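Local coordinates for protein putative transcriptional regulator (Streptomyces coelicolor, PDB 2ZB9) that probably binds cis-regulatory DNA as a dimeric TetR-family transcription factor, through an N-terminal helix-turn-helix domain joined to an all-helical C-terminal domain, at residues 28-34 / 49-55; 36-41 / 112-116; 82-86 / 140-144; 146-150 / 163-167; 173-177 / 189-193. All coordinates share one frame; numbering follows the deposited sequence.

How the interactions relate
The chain is all helix and turn, and the five contacts run from the predicted DNA-binding end to the dimer interface. Interaction 1 lies in the N-terminal tetR-family region; interactions 4 and 5 lie in the C-terminal domain, with centres about 34 Å from that of interaction 1. Interaction 2 shares helix 20-39 with interaction 1 and ties the two regions together, its centre about 16 Å away. Interactions 1 and 2 cross along the chain, as do 2 and 3. Interactions 3 and 4 share helix 126-153 and touch, with centres about 10 Å apart. Interactions 4 and 5 share helix 163-179, and both meet the second subunit.

Interaction 1 of 5, residues 28-34 / 49-55; sequences VLHAVGE and VARVSGV
Val28 and Val49 meet through their CG1 methyls, 3.6 Å apart, with the two side chains crossing at about a right angle. Val49 also takes Val32. Its CG2 lies 3.9 Å from Val32 CG2. Each Val49 methyl thus has a valine of helix 20-39 against it. The other methyl of Val28, CG2, is anti to the carbonyl carbon. It turns to the end of the second segment and packs 3.9 Å from Val55 CG2. Ala31 CB faces Val52 CG1. The segment axes are 9.4 Å apart at closest, with 116° between their directions. Residues 49-55 belong to the predicted helix-turn-helix motif, and helix 46-53 is its first helix. The contact packs that helix on helix 20-39. Gly54, with positive phi, ends helix 46-53 and starts the turn. Ser53 shapes this exit. Its OG lies between the backbone N and the carbonyl carbon (chi1 68°), donates to Val49 O at 2.8 Å and accepts from Val55 N in an ST turn. Val49 O also accepts from Ser53 N, and the two donors come from opposite faces of its plane. Farther out, Leu60 of helix 57-63 packs on Val28 and Val55, while Leu70 of helix 67-83 packs on Val32 and Val49.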
# COMPACT_ATOMS: atom_id res chain seq x y z
N VAL A 28 24.41 -1.40 18.39
CA VAL A 28 23.17 -0.81 18.86
C VAL A 28 22.04 -1.21 17.91
O VAL A 28 20.98 -1.67 18.35
CB VAL A 28 23.27 0.73 18.91
CG1 VAL A 28 21.91 1.33 19.28
CG2 VAL A 28 24.32 1.14 19.92
N LEU A 29 22.27 -1.04 16.61
CA LEU A 29 21.28 -1.39 15.60
C LEU A 29 20.92 -2.87 15.72
O LEU A 29 19.76 -3.26 15.53
CB LEU A 29 21.86 -1.07 14.21
CG LEU A 29 21.07 -0.16 13.26
CD1 LEU A 29 20.29 0.89 14.02
CD2 LEU A 29 22.05 0.49 12.30
N HIS A 30 21.90 -3.70 16.05
CA HIS A 30 21.63 -5.13 16.22
C HIS A 30 20.71 -5.32 17.42
O HIS A 30 19.77 -6.11 17.38
CB HIS A 30 22.93 -5.90 16.45
CG HIS A 30 22.71 -7.36 16.70
ND1 HIS A 30 22.45 -8.26 15.69
CD2 HIS A 30 22.66 -8.07 17.86
CE1 HIS A 30 22.25 -9.45 16.21
NE2 HIS A 30 22.37 -9.37 17.52
N ALA A 31 20.99 -4.59 18.50
CA ALA A 31 20.16 -4.69 19.70
C ALA A 31 18.74 -4.22 19.39
O ALA A 31 17.78 -4.81 19.85
CB ALA A 31 20.75 -3.86 20.83
N VAL A 32 18.62 -3.14 18.61
CA VAL A 32 17.31 -2.63 18.25
C VAL A 32 16.50 -3.65 17.46
O VAL A 32 15.33 -3.89 17.75
CB VAL A 32 17.41 -1.35 17.41
CG1 VAL A 32 16.01 -0.90 16.97
CG2 VAL A 32 18.09 -0.25 18.21
N GLY A 33 17.14 -4.25 16.45
CA GLY A 33 16.46 -5.23 15.63
C GLY A 33 15.98 -6.42 16.43
O GLY A 33 14.86 -6.90 16.22
N GLU A 34 16.82 -6.89 17.35
CA GLU A 34 16.50 -8.04 18.19
C GLU A 34 15.29 -7.75 19.10
O GLU A 34 14.39 -8.58 19.22
CB GLU A 34 17.72 -8.40 19.05
CG GLU A 34 17.44 -8.46 20.55
CD GLU A 34 18.52 -7.79 21.39
OE1 GLU A 34 19.65 -8.34 21.46
OE2 GLU A 34 18.24 -6.71 21.96
N VAL A 49 17.26 0.19 24.94
CA VAL A 49 18.37 -0.03 24.02
C VAL A 49 19.70 0.32 24.68
O VAL A 49 20.70 -0.39 24.53
CB VAL A 49 18.21 0.82 22.74
CG1 VAL A 49 19.48 0.74 21.89
CG2 VAL A 49 17.00 0.34 21.94
N ALA A 50 19.72 1.43 25.42
CA ALA A 50 20.94 1.85 26.09
C ALA A 50 21.39 0.81 27.11
O ALA A 50 22.57 0.52 27.22
CB ALA A 50 20.72 3.20 26.76
N ARG A 51 20.43 0.26 27.86
CA ARG A 51 20.76 -0.74 28.87
C ARG A 51 21.28 -2.03 28.25
O ARG A 51 22.27 -2.59 28.70
CB ARG A 51 19.52 -1.06 29.73
CG ARG A 51 19.79 -2.06 30.85
CD ARG A 51 18.59 -2.23 31.78
NE ARG A 51 17.44 -2.82 31.10
CZ ARG A 51 17.38 -4.09 30.69
NH1 ARG A 51 18.40 -4.91 30.89
NH2 ARG A 51 16.29 -4.53 30.07
N VAL A 52 20.60 -2.48 27.21
CA VAL A 52 20.95 -3.71 26.51
C VAL A 52 22.27 -3.65 25.75
O VAL A 52 23.00 -4.64 25.69
CB VAL A 52 19.83 -4.10 25.52
CG1 VAL A 52 20.22 -5.34 24.76
CG2 VAL A 52 18.53 -4.33 26.28
N SER A 53 22.58 -2.49 25.17
CA SER A 53 23.80 -2.35 24.39
C SER A 53 25.00 -1.86 25.21
O SER A 53 26.15 -2.14 24.85
CB SER A 53 23.57 -1.39 23.23
OG SER A 53 23.35 -0.07 23.70
N GLY A 54 24.74 -1.14 26.29
CA GLY A 54 25.83 -0.62 27.10
C GLY A 54 26.27 0.75 26.61
O GLY A 54 27.25 1.31 27.10
N VAL A 55 25.56 1.29 25.63
CA VAL A 55 25.87 2.60 25.07
C VAL A 55 24.90 3.62 25.68
O VAL A 55 23.70 3.36 25.77
CB VAL A 55 25.74 2.58 23.53
CG1 VAL A 55 26.03 3.97 22.95
CG2 VAL A 55 26.70 1.54 22.95

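Interaction 2 of 5, residues 36-41 / 112-116; sequences LLTEGT and GRILT
Ile114 packs on Leu36 and Leu37 at the end of helix 20-39, where the predicted DNA-binding region meets the C-terminal domain. This is an interdomain contact of the TetR fold, made by the helix end, its turn and helix 110-122. The apolar part centres on Ile114 CD1. It lies 3.9 Å from Leu36 CG and 4.2 Å from Leu37 CD1, the Leu37 side chain crossing at about a right angle. The same methyl also comes close to the backbone carbonyl of Leu36, whose O accepts from Gly40 N. Ile114 CG1 is anti to the carbonyl carbon (chi1 -78°), and CG2 is anti to the backbone N. The CG2 branch packs on Thr41 OG1 at 3.7 Å. Tyr75 of helix 67-83 touches Leu36, Leu37 and Ile114.

The second kind is van der Waals contact of the Arg113 guanidinium with the turn, without a hydrogen bond between them. The Arg113 chain bends at chi2 and chi3 and brings the group alongside. Gly40 CA and Thr41 N sit at the guanidinium edge, near its plane. Ile114 CG1 lies over one face, toward the rim. The salt bridge of this arginine is with Glu117, on its own helix.

The third kind is a water bridge. One water joins the two segments, 2.6 Å from Thr41 OG1, and it donates to Ile114 O at 2.7 Å.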
# COMPACT_ATOMS: atom_id res chain seq x y z
N LEU A 36 13.07 -5.21 18.72
CA LEU A 36 11.95 -4.88 17.86
C LEU A 36 11.23 -6.12 17.33
O LEU A 36 10.01 -6.23 17.42
CB LEU A 36 12.46 -4.02 16.69
CG LEU A 36 11.47 -3.29 15.79
CD1 LEU A 36 10.58 -2.39 16.63
CD2 LEU A 36 12.25 -2.47 14.77
N LEU A 37 11.99 -7.08 16.81
CA LEU A 37 11.41 -8.30 16.25
C LEU A 37 10.85 -9.31 17.26
O LEU A 37 10.05 -10.17 16.89
CB LEU A 37 12.43 -9.01 15.36
CG LEU A 37 12.31 -8.82 13.84
CD1 LEU A 37 12.17 -7.34 13.48
CD2 LEU A 37 13.55 -9.42 13.18
N THR A 38 11.27 -9.23 18.52
CA THR A 38 10.76 -10.17 19.51
C THR A 38 9.69 -9.56 20.40
O THR A 38 8.79 -10.27 20.86
CB THR A 38 11.88 -10.70 20.43
OG1 THR A 38 12.35 -9.64 21.27
CG2 THR A 38 13.04 -11.22 19.61
N GLU A 39 9.77 -8.26 20.65
CA GLU A 39 8.81 -7.60 21.52
C GLU A 39 7.90 -6.54 20.89
O GLU A 39 6.94 -6.11 21.53
CB GLU A 39 9.55 -7.00 22.72
CG GLU A 39 10.11 -8.07 23.65
CD GLU A 39 10.82 -7.49 24.86
OE1 GLU A 39 10.27 -6.56 25.49
OE2 GLU A 39 11.92 -7.99 25.19
N GLY A 40 8.20 -6.12 19.67
CA GLY A 40 7.35 -5.13 19.03
C GLY A 40 7.79 -3.69 19.24
O GLY A 40 8.58 -3.38 20.12
N THR A 41 7.24 -2.80 18.43
CA THR A 41 7.58 -1.38 18.48
C THR A 41 7.22 -0.65 19.77
O THR A 41 7.98 0.21 20.23
CB THR A 41 6.92 -0.63 17.31
OG1 THR A 41 7.24 -1.29 16.09
CG2 THR A 41 7.42 0.81 17.25
N GLY A 112 5.99 -8.15 9.69
CA GLY A 112 4.88 -7.69 8.88
C GLY A 112 4.03 -6.68 9.62
O GLY A 112 3.77 -5.58 9.13
N ARG A 113 3.60 -7.05 10.82
CA ARG A 113 2.78 -6.17 11.64
C ARG A 113 3.52 -4.90 12.04
O ARG A 113 2.96 -3.81 12.02
CB ARG A 113 2.30 -6.93 12.89
CG ARG A 113 1.61 -6.09 13.95
CD ARG A 113 2.58 -5.67 15.06
NE ARG A 113 2.79 -4.23 15.11
CZ ARG A 113 3.60 -3.61 15.97
NH1 ARG A 113 4.28 -4.30 16.87
NH2 ARG A 113 3.71 -2.28 15.94
N ILE A 114 4.79 -5.05 12.39
CA ILE A 114 5.61 -3.91 12.78
C ILE A 114 5.62 -2.84 11.69
O ILE A 114 5.36 -1.67 11.94
CB ILE A 114 7.08 -4.35 13.06
CG1 ILE A 114 7.18 -5.02 14.43
CG2 ILE A 114 8.03 -3.15 12.95
CD1 ILE A 114 8.53 -5.67 14.69
N LEU A 115 5.90 -3.27 10.46
CA LEU A 115 5.96 -2.35 9.33
C LEU A 115 4.61 -1.75 8.94
O LEU A 115 4.51 -0.54 8.71
CB LEU A 115 6.60 -3.07 8.14
CG LEU A 115 7.49 -2.30 7.17
CD1 LEU A 115 8.54 -1.50 7.92
CD2 LEU A 115 8.15 -3.29 6.23
N THR A 116 3.57 -2.58 8.87
CA THR A 116 2.24 -2.09 8.50
C THR A 116 1.70 -1.08 9.51
O THR A 116 0.98 -0.15 9.15
CB THR A 116 1.21 -3.24 8.35
OG1 THR A 116 1.15 -4.00 9.56
CG2 THR A 116 1.58 -4.15 7.20
O HOH W 1 5.21 -0.82 14.55

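Interaction 3 of 5, residues 82-86 / 140-144; sequences TLAFP and RRALA
Arg140 begins the contact with a hydrogen bond from NH2 to Leu83 O, 3.1 Å long. The bond is bent, with an N-H...O angle of 143°. The donor stands above the carbonyl plane, 53° out of it, and the acceptor is tilted from the guanidinium plane. Arg140 gets there by a folded chain. CG is anti to the carbonyl carbon (chi1 -67°), and further bends at chi2 and chi3 turn the guanidinium across to residue 83. Leu83 packs over one face of that group. Its CB is 3.5 Å from Arg140 NH2, and its CD1 lies over the centre. Leu83 O has a second donor, Gln98 of helix 91-108, so two side chains grip this carbonyl.

Residues 82-86 lead from helix 67-83, which follows the predicted helix-turn-helix, toward helix 91-108. The contact joins this connection to helix 126-153 of the all-helical C-terminal domain.

Leu143 then offers its CB to Phe85 CE1 at 4.2 Å, and its carbonyl O lies 3.8 Å from Phe85 CD1. Ala144 makes the closest packing with the ring: Phe85 CZ lies 3.5 Å from Ala144 CB and equally near Ala144 CA. The ring approaches the helix backbone obliquely here. Trp171 of helix 163-179 meets the Phe85 ring at a steep angle between planes and also touches Ala144.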
# COMPACT_ATOMS: atom_id res chain seq x y z
N THR A 82 18.12 -10.93 4.70
CA THR A 82 17.01 -11.76 4.29
C THR A 82 16.29 -11.24 3.05
O THR A 82 15.80 -12.02 2.24
CB THR A 82 15.99 -11.89 5.44
OG1 THR A 82 16.66 -12.30 6.63
CG2 THR A 82 14.91 -12.90 5.09
N LEU A 83 16.23 -9.91 2.89
CA LEU A 83 15.53 -9.32 1.75
C LEU A 83 16.44 -8.90 0.60
O LEU A 83 15.98 -8.31 -0.37
CB LEU A 83 14.69 -8.13 2.19
CG LEU A 83 13.59 -8.40 3.22
CD1 LEU A 83 12.79 -7.12 3.46
CD2 LEU A 83 12.68 -9.53 2.73
N ALA A 84 17.73 -9.22 0.70
CA ALA A 84 18.68 -8.88 -0.35
C ALA A 84 18.29 -9.56 -1.67
O ALA A 84 17.70 -10.64 -1.67
CB ALA A 84 20.10 -9.31 0.06
N PHE A 85 18.65 -8.93 -2.79
CA PHE A 85 18.31 -9.47 -4.10
C PHE A 85 19.33 -10.42 -4.71
O PHE A 85 20.49 -10.07 -4.89
CB PHE A 85 18.07 -8.33 -5.11
CG PHE A 85 16.75 -7.65 -4.95
CD1 PHE A 85 16.58 -6.64 -4.00
CD2 PHE A 85 15.65 -8.04 -5.71
CE1 PHE A 85 15.34 -6.05 -3.80
CE2 PHE A 85 14.41 -7.45 -5.52
CZ PHE A 85 14.25 -6.45 -4.56
N PRO A 86 18.89 -11.64 -5.04
CA PRO A 86 19.83 -12.57 -5.65
C PRO A 86 20.11 -11.96 -7.02
O PRO A 86 19.24 -11.32 -7.60
CB PRO A 86 19.01 -13.86 -5.78
CG PRO A 86 17.99 -13.73 -4.70
CD PRO A 86 17.59 -12.28 -4.79
N ARG A 140 14.82 0.55 0.15
CA ARG A 140 14.31 -0.74 -0.32
C ARG A 140 14.05 -0.59 -1.82
O ARG A 140 14.43 -1.45 -2.62
CB ARG A 140 13.00 -1.12 0.39
CG ARG A 140 13.12 -1.44 1.88
CD ARG A 140 14.05 -2.62 2.18
NE ARG A 140 14.01 -3.64 1.14
CZ ARG A 140 14.95 -4.56 0.96
NH1 ARG A 140 16.01 -4.58 1.78
NH2 ARG A 140 14.89 -5.40 -0.06
N ARG A 141 13.40 0.51 -2.19
CA ARG A 141 13.09 0.79 -3.59
C ARG A 141 14.32 0.82 -4.48
O ARG A 141 14.31 0.25 -5.57
CB ARG A 141 12.39 2.13 -3.74
CG ARG A 141 10.92 2.09 -3.48
CD ARG A 141 10.27 3.29 -4.14
NE ARG A 141 8.83 3.22 -4.02
CZ ARG A 141 7.99 3.07 -5.03
NH1 ARG A 141 8.44 2.97 -6.28
NH2 ARG A 141 6.70 3.00 -4.78
N ALA A 142 15.35 1.52 -4.02
CA ALA A 142 16.59 1.64 -4.79
C ALA A 142 17.20 0.26 -5.00
O ALA A 142 17.72 -0.03 -6.07
CB ALA A 142 17.58 2.55 -4.07
N LEU A 143 17.12 -0.58 -3.98
CA LEU A 143 17.66 -1.94 -4.04
C LEU A 143 16.89 -2.73 -5.10
O LEU A 143 17.48 -3.44 -5.91
CB LEU A 143 17.52 -2.60 -2.66
CG LEU A 143 18.73 -3.00 -1.80
CD1 LEU A 143 20.01 -2.27 -2.22
CD2 LEU A 143 18.39 -2.71 -0.33
N ALA A 144 15.57 -2.61 -5.09
CA ALA A 144 14.75 -3.31 -6.07
C ALA A 144 14.94 -2.74 -7.49
O ALA A 144 15.14 -3.49 -8.45
CB ALA A 144 13.28 -3.22 -5.65

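Interaction 4 of 5, residues 146-150 / 163-167; sequences ERLRH and VQVLV
The backbones of helix 146-150 and helix 163-167 pass with segment axes 9.5 Å apart and 128° between their directions, and come nearest at Leu148 and Val163. Leu148 fills the crossing. Its CB packs 3.6 Å from Val163 CG1. Its CD2 methyl reaches further along the second helix, 3.9 Å from Leu166 CB and 4.2 Å from Val167 CG2. Leu166 CD1 comes back against Leu148 CG at 4.0 Å. One leucine is thus held against three apolar residues in a buried patch.

Val163 has both branches in use. CG1 is anti to the carbonyl carbon (chi1 -63°) and turns to Leu148. CG2 lies between the backbone N and the carbonyl carbon and meets the aliphatic part of Arg149, 3.7 Å from its CG. The two side chains cross at about a right angle on the more exposed side.

The contact lies near the start of helix 163-179, where Asp162 OD1 accepts from Gln164 N. It joins helices 126-153 and 163-179, which follow each other in the C-terminal domain. Leu95 of helix 91-108 packs on Leu148. On the other helix, Leu166 touches Val201 of the second subunit.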
# COMPACT_ATOMS: atom_id res chain seq x y z
N GLU A 146 17.40 -1.28 -8.66
CA GLU A 146 18.75 -1.63 -9.10
C GLU A 146 18.78 -3.03 -9.71
O GLU A 146 19.37 -3.24 -10.77
CB GLU A 146 19.70 -1.55 -7.91
CG GLU A 146 21.16 -1.59 -8.25
CD GLU A 146 21.98 -0.88 -7.18
OE1 GLU A 146 21.96 0.37 -7.15
OE2 GLU A 146 22.61 -1.59 -6.36
N ARG A 147 18.16 -3.99 -9.03
CA ARG A 147 18.12 -5.35 -9.54
C ARG A 147 17.39 -5.35 -10.89
O ARG A 147 17.83 -5.98 -11.85
CB ARG A 147 17.39 -6.28 -8.57
CG ARG A 147 17.23 -7.70 -9.09
CD ARG A 147 18.59 -8.35 -9.33
NE ARG A 147 18.49 -9.65 -9.98
CZ ARG A 147 18.48 -9.84 -11.30
NH1 ARG A 147 18.56 -8.81 -12.12
NH2 ARG A 147 18.40 -11.07 -11.79
N LEU A 148 16.27 -4.63 -10.94
CA LEU A 148 15.46 -4.53 -12.16
C LEU A 148 16.22 -3.88 -13.32
O LEU A 148 16.15 -4.36 -14.46
CB LEU A 148 14.18 -3.75 -11.85
CG LEU A 148 12.93 -4.54 -11.43
CD1 LEU A 148 13.31 -5.86 -10.80
CD2 LEU A 148 12.08 -3.70 -10.49
N ARG A 149 16.94 -2.79 -13.05
CA ARG A 149 17.70 -2.14 -14.10
C ARG A 149 18.80 -3.07 -14.62
O ARG A 149 19.13 -3.05 -15.81
CB ARG A 149 18.36 -0.84 -13.60
CG ARG A 149 17.42 0.35 -13.48
CD ARG A 149 18.22 1.65 -13.49
NE ARG A 149 19.18 1.70 -12.38
CZ ARG A 149 18.86 2.01 -11.13
NH1 ARG A 149 17.60 2.31 -10.82
NH2 ARG A 149 19.79 2.03 -10.18
N HIS A 150 19.36 -3.88 -13.73
CA HIS A 150 20.41 -4.81 -14.13
C HIS A 150 19.82 -5.79 -15.15
O HIS A 150 20.42 -6.06 -16.18
CB HIS A 150 20.97 -5.56 -12.92
CG HIS A 150 22.16 -6.43 -13.25
ND1 HIS A 150 23.23 -5.97 -13.99
CD2 HIS A 150 22.45 -7.70 -12.91
CE1 HIS A 150 24.12 -6.94 -14.11
NE2 HIS A 150 23.67 -8.00 -13.46
N VAL A 163 11.46 0.94 -14.38
CA VAL A 163 11.55 0.00 -13.26
C VAL A 163 10.87 0.46 -11.97
O VAL A 163 10.43 -0.36 -11.18
CB VAL A 163 13.03 -0.36 -12.97
CG1 VAL A 163 13.63 -1.06 -14.17
CG2 VAL A 163 13.83 0.89 -12.63
N GLN A 164 10.77 1.76 -11.76
CA GLN A 164 10.11 2.26 -10.56
C GLN A 164 8.64 1.87 -10.55
O GLN A 164 8.06 1.62 -9.49
CB GLN A 164 10.23 3.78 -10.46
CG GLN A 164 11.55 4.26 -9.86
CD GLN A 164 11.82 3.65 -8.50
OE1 GLN A 164 10.90 3.31 -7.77
NE2 GLN A 164 13.10 3.53 -8.16
N VAL A 165 8.02 1.81 -11.73
CA VAL A 165 6.62 1.41 -11.81
C VAL A 165 6.51 -0.06 -11.41
O VAL A 165 5.60 -0.44 -10.69
CB VAL A 165 6.06 1.58 -13.26
CG1 VAL A 165 4.59 1.10 -13.31
CG2 VAL A 165 6.16 3.04 -13.70
N LEU A 166 7.45 -0.87 -11.88
CA LEU A 166 7.44 -2.30 -11.55
C LEU A 166 7.46 -2.51 -10.05
O LEU A 166 6.77 -3.37 -9.52
CB LEU A 166 8.65 -3.01 -12.18
CG LEU A 166 8.79 -2.94 -13.70
CD1 LEU A 166 10.04 -3.71 -14.12
CD2 LEU A 166 7.55 -3.54 -14.37
N VAL A 167 8.28 -1.72 -9.36
CA VAL A 167 8.36 -1.82 -7.91
C VAL A 167 6.97 -1.79 -7.27
O VAL A 167 6.66 -2.58 -6.38
CB VAL A 167 9.21 -0.67 -7.32
CG1 VAL A 167 9.17 -0.73 -5.80
CG2 VAL A 167 10.65 -0.78 -7.82

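Interaction 5 of 5, residues 173-177 / 189-193; sequences AVYHR and FVTAL
Arg177 NH2 forms a salt bridge with Asp168 of the second subunit, while its NH1 donates to Pro184 O of its own chain; the guanidinium lies on Phe189. These bonds help hold the group flat on the ring. The planes are 16° apart and the centres 3.9 Å apart. The cation-pi contact is off-centre, because CZ is displaced from the centroid toward the CD1-CE1 bond, whereas Arg177 CD sits over the face in a CH-pi contact, 4.0 Å from the centroid. A bend at chi3 (-82°) turns the end of the arginine along the ring.

The opposite face of Phe189 takes Leu193 CD1, toward the rim. Val174 CA lies at the ring edge, in plane. Phe189 is therefore wedged between the arginine and the leucine. Leu193 also spreads its two methyls on the first helix: CD1 is 3.6 Å from Val174 CG2, and CD2 is 3.7 Å from Ala173 CB.

The segments of helices 163-179 and 187-199 run 145° apart in the C-terminal domain. Helix 91-108 packs on this pair through Phe102 on Val174, and the second subunit packs on it through Val165 on Leu193.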
# COMPACT_ATOMS: atom_id res chain seq x y z
N ALA A 173 1.96 -4.12 -4.59
CA ALA A 173 0.77 -4.97 -4.66
C ALA A 173 0.64 -5.81 -3.39
O ALA A 173 -0.46 -6.03 -2.90
CB ALA A 173 0.85 -5.90 -5.88
N VAL A 174 1.78 -6.28 -2.88
CA VAL A 174 1.79 -7.08 -1.66
C VAL A 174 1.42 -6.20 -0.47
O VAL A 174 0.57 -6.56 0.35
CB VAL A 174 3.20 -7.68 -1.39
CG1 VAL A 174 3.18 -8.51 -0.09
CG2 VAL A 174 3.64 -8.54 -2.56
N TYR A 175 2.06 -5.04 -0.37
CA TYR A 175 1.77 -4.11 0.72
C TYR A 175 0.28 -3.79 0.72
O TYR A 175 -0.36 -3.75 1.77
CB TYR A 175 2.54 -2.80 0.54
CG TYR A 175 3.98 -2.81 1.04
CD1 TYR A 175 4.26 -2.96 2.39
CD2 TYR A 175 5.05 -2.66 0.16
CE1 TYR A 175 5.57 -2.96 2.87
CE2 TYR A 175 6.37 -2.65 0.62
CZ TYR A 175 6.62 -2.81 1.97
OH TYR A 175 7.92 -2.82 2.43
N HIS A 176 -0.28 -3.57 -0.46
CA HIS A 176 -1.69 -3.24 -0.56
C HIS A 176 -2.60 -4.35 -0.04
O HIS A 176 -3.54 -4.09 0.72
CB HIS A 176 -2.07 -2.90 -2.00
CG HIS A 176 -3.52 -2.59 -2.19
ND1 HIS A 176 -4.39 -3.46 -2.79
CD2 HIS A 176 -4.25 -1.50 -1.83
CE1 HIS A 176 -5.60 -2.93 -2.81
NE2 HIS A 176 -5.54 -1.74 -2.23
N ARG A 177 -2.33 -5.58 -0.45
CA ARG A 177 -3.16 -6.68 0.02
C ARG A 177 -2.93 -6.87 1.52
O ARG A 177 -3.83 -7.32 2.24
CB ARG A 177 -2.86 -7.96 -0.77
CG ARG A 177 -3.92 -9.03 -0.61
CD ARG A 177 -3.73 -10.22 -1.56
NE ARG A 177 -4.26 -9.99 -2.91
CZ ARG A 177 -4.54 -10.97 -3.77
NH1 ARG A 177 -4.35 -12.23 -3.41
NH2 ARG A 177 -5.00 -10.69 -4.98
N PHE A 189 -0.28 -16.00 -4.98
CA PHE A 189 -0.38 -14.57 -5.21
C PHE A 189 0.98 -14.06 -5.68
O PHE A 189 1.09 -13.40 -6.72
CB PHE A 189 -0.80 -13.88 -3.91
CG PHE A 189 -0.70 -12.38 -3.96
CD1 PHE A 189 -1.37 -11.66 -4.94
CD2 PHE A 189 0.04 -11.69 -3.01
CE1 PHE A 189 -1.31 -10.27 -4.97
CE2 PHE A 189 0.11 -10.30 -3.02
CZ PHE A 189 -0.57 -9.59 -4.01
N VAL A 190 2.02 -14.38 -4.92
CA VAL A 190 3.38 -13.98 -5.24
C VAL A 190 3.78 -14.41 -6.65
O VAL A 190 4.23 -13.60 -7.45
CB VAL A 190 4.37 -14.59 -4.24
CG1 VAL A 190 5.80 -14.39 -4.73
CG2 VAL A 190 4.18 -13.95 -2.88
N THR A 191 3.60 -15.70 -6.95
CA THR A 191 3.97 -16.22 -8.26
C THR A 191 3.21 -15.53 -9.39
O THR A 191 3.80 -15.24 -10.43
CB THR A 191 3.73 -17.74 -8.34
OG1 THR A 191 4.46 -18.39 -7.30
CG2 THR A 191 4.20 -18.29 -9.68
N ALA A 192 1.93 -15.26 -9.18
CA ALA A 192 1.11 -14.60 -10.19
C ALA A 192 1.57 -13.16 -10.46
O ALA A 192 1.51 -12.67 -11.59
CB ALA A 192 -0.36 -14.61 -9.77
N LEU A 193 2.04 -12.48 -9.41
CA LEU A 193 2.51 -11.10 -9.57
C LEU A 193 3.64 -11.04 -10.58
O LEU A 193 3.67 -10.16 -11.44
CB LEU A 193 3.01 -10.55 -8.23
CG LEU A 193 2.02 -10.29 -7.10
CD1 LEU A 193 2.80 -9.78 -5.88
CD2 LEU A 193 0.98 -9.25 -7.53